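Side-chain contact in core protein VP7 (African horsesickness virus, PDB 1AHS), which forms the surface layer of the orbivirus core as a homotrimer bound to VP3, this chain being its top domain: residues Phe84-Asp88 / Gly89-Ala93. Sequence-based numbering, arbitrary orientation.
Sequences FVTVD and GVNVA
Val87 and Val92 meet through their CG2 methyls, 4.0 Å apart, on one face of a beta hairpin with a two-residue turn, the type I' turn that runs from Val87 to Val90. In both valines CG1 is anti to the backbone N (chi1 near 180°), which puts CG2 beside the N, and the two side chains cross at a slant. On the other face Thr86 pairs with Asn91 at a non-hydrogen-bonded position: the CG2 methyl of Thr86 packs 3.8 Å from Asn91 CA, while Asn91 ND2 reaches back to within 3.6 Å of Phe84 CB. Backbone bonds set this register. Val87 N donates to Val90 O at 2.7 Å, in the carbonyl plane, and Val90 N returns a bond to Val87 O at 3.1 Å, from 69° above that carbonyl's plane. Asp88 and Gly89 both have left-handed backbone conformations, with phi and psi near the type I' values. Further out, strand 106-110 flanks strand 84-87 on its other edge, and Val98 of strand 98-100 touches both Val87 and Val92, extending their apolar patch toward the domain's second sheet. Trp63 NE1 hydrogen-bonds to Val92 O, tying the outer strand to that sheet. Val92 N gives a nearly straight bond (171°) to Val85 O, 2.9 Å away.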
ATOM      1  N   PHE B  84       7.091 -20.907  -1.431  1.00 30.74           N
ATOM      2  CA  PHE B  84       6.951 -21.402  -0.042  1.00 29.87           C
ATOM      3  C   PHE B  84       7.776 -20.576   0.938  1.00 31.67           C
ATOM      4  O   PHE B  84       8.701 -19.862   0.546  1.00 33.27           O
ATOM      5  CB  PHE B  84       7.296 -22.910   0.110  1.00 25.38           C
ATOM      6  CG  PHE B  84       8.717 -23.252  -0.231  1.00 24.77           C
ATOM      7  CD1 PHE B  84       9.744 -22.979   0.658  1.00 27.68           C
ATOM      8  CD2 PHE B  84       9.035 -23.764  -1.469  1.00 22.60           C
ATOM      9  CE1 PHE B  84      11.074 -23.199   0.321  1.00 25.88           C
ATOM     10  CE2 PHE B  84      10.348 -23.987  -1.818  1.00 23.31           C
ATOM     11  CZ  PHE B  84      11.377 -23.703  -0.921  1.00 27.74           C
ATOM     12  N   VAL B  85       7.444 -20.695   2.213  1.00 32.64           N
ATOM     13  CA  VAL B  85       8.141 -19.996   3.269  1.00 30.31           C
ATOM     14  C   VAL B  85       8.306 -21.037   4.399  1.00 30.49           C
ATOM     15  O   VAL B  85       7.353 -21.760   4.714  1.00 24.17           O
ATOM     16  CB  VAL B  85       7.286 -18.761   3.729  1.00 29.61           C
ATOM     17  CG1 VAL B  85       7.779 -18.217   5.050  1.00 25.79           C
ATOM     18  CG2 VAL B  85       7.351 -17.671   2.684  1.00 24.73           C
ATOM     19  N   THR B  86       9.532 -21.258   4.871  1.00 29.25           N
ATOM     20  CA  THR B  86       9.700 -22.172   5.994  1.00 26.91           C
ATOM     21  C   THR B  86      10.210 -21.377   7.197  1.00 29.47           C
ATOM     22  O   THR B  86      10.990 -20.430   7.033  1.00 26.38           O
ATOM     23  CB  THR B  86      10.657 -23.350   5.686  1.00 25.10           C
ATOM     24  OG1 THR B  86      11.954 -22.881   5.315  1.00 27.71           O
ATOM     25  CG2 THR B  86      10.118 -24.171   4.586  1.00 26.37           C
ATOM     26  N   VAL B  87       9.643 -21.631   8.373  1.00 27.42           N
ATOM     27  CA  VAL B  87      10.122 -20.979   9.589  1.00 31.26           C
ATOM     28  C   VAL B  87      10.631 -22.085  10.537  1.00 37.97           C
ATOM     29  O   VAL B  87       9.846 -22.916  11.034  1.00 39.36           O
ATOM     30  CB  VAL B  87       9.044 -20.152  10.302  1.00 31.27           C
ATOM     31  CG1 VAL B  87       9.646 -19.505  11.530  1.00 26.14           C
ATOM     32  CG2 VAL B  87       8.499 -19.066   9.394  1.00 26.18           C
ATOM     33  N   ASP B  88      11.947 -22.109  10.757  1.00 43.93           N
ATOM     34  CA  ASP B  88      12.607 -23.107  11.622  1.00 49.72           C
ATOM     35  C   ASP B  88      12.464 -24.452  10.944  1.00 50.15           C
ATOM     36  O   ASP B  88      12.215 -25.465  11.602  1.00 51.10           O
ATOM     37  CB  ASP B  88      11.947 -23.194  13.024  1.00 50.37           C
ATOM     38  CG  ASP B  88      12.963 -23.444  14.163  1.00 51.01           C
ATOM     39  OD1 ASP B  88      14.170 -23.661  13.909  1.00 45.84           O
ATOM     40  OD2 ASP B  88      12.544 -23.369  15.342  1.00 59.44           O
ATOM     41  N   GLY B  89      12.574 -24.459   9.622  1.00 47.09           N
ATOM     42  CA  GLY B  89      12.412 -25.709   8.905  1.00 42.47           C
ATOM     43  C   GLY B  89      10.965 -26.138   8.676  1.00 41.49           C
ATOM     44  O   GLY B  89      10.709 -27.010   7.859  1.00 45.39           O
ATOM     45  N   VAL B  90      10.012 -25.567   9.399  1.00 41.13           N
ATOM     46  CA  VAL B  90       8.608 -25.908   9.200  1.00 39.76           C
ATOM     47  C   VAL B  90       8.028 -25.091   8.042  1.00 42.77           C
ATOM     48  O   VAL B  90       8.209 -23.867   7.955  1.00 45.29           O
ATOM     49  CB  VAL B  90       7.785 -25.597  10.441  1.00 41.56           C
ATOM     50  CG1 VAL B  90       6.309 -25.946  10.215  1.00 41.24           C
ATOM     51  CG2 VAL B  90       8.356 -26.330  11.626  1.00 43.06           C
ATOM     52  N   ASN B  91       7.345 -25.773   7.141  1.00 40.69           N
ATOM     53  CA  ASN B  91       6.747 -25.119   6.008  1.00 37.83           C
ATOM     54  C   ASN B  91       5.477 -24.499   6.504  1.00 39.78           C
ATOM     55  O   ASN B  91       4.637 -25.184   7.117  1.00 40.36           O
ATOM     56  CB  ASN B  91       6.441 -26.132   4.916  1.00 40.50           C
ATOM     57  CG  ASN B  91       5.566 -25.568   3.840  1.00 44.13           C
ATOM     58  OD1 ASN B  91       4.362 -25.811   3.820  1.00 48.96           O
ATOM     59  ND2 ASN B  91       6.159 -24.796   2.941  1.00 47.36           N
ATOM     60  N   VAL B  92       5.376 -23.185   6.281  1.00 39.61           N
ATOM     61  CA  VAL B  92       4.222 -22.381   6.687  1.00 36.55           C
ATOM     62  C   VAL B  92       3.411 -21.995   5.463  1.00 34.18           C
ATOM     63  O   VAL B  92       3.958 -21.653   4.412  1.00 32.59           O
ATOM     64  CB  VAL B  92       4.645 -21.095   7.436  1.00 38.18           C
ATOM     65  CG1 VAL B  92       3.419 -20.304   7.825  1.00 38.18           C
ATOM     66  CG2 VAL B  92       5.424 -21.446   8.674  1.00 38.41           C
ATOM     67  N   ALA B  93       2.102 -22.022   5.621  1.00 34.08           N
ATOM     68  CA  ALA B  93       1.187 -21.703   4.548  1.00 33.75           C
ATOM     69  C   ALA B  93       0.788 -20.224   4.438  1.00 33.62           C
ATOM     70  O   ALA B  93       0.804 -19.499   5.435  1.00 38.42           O
ATOM     71  CB  ALA B  93      -0.033 -22.552   4.702  1.00 32.76           C
TER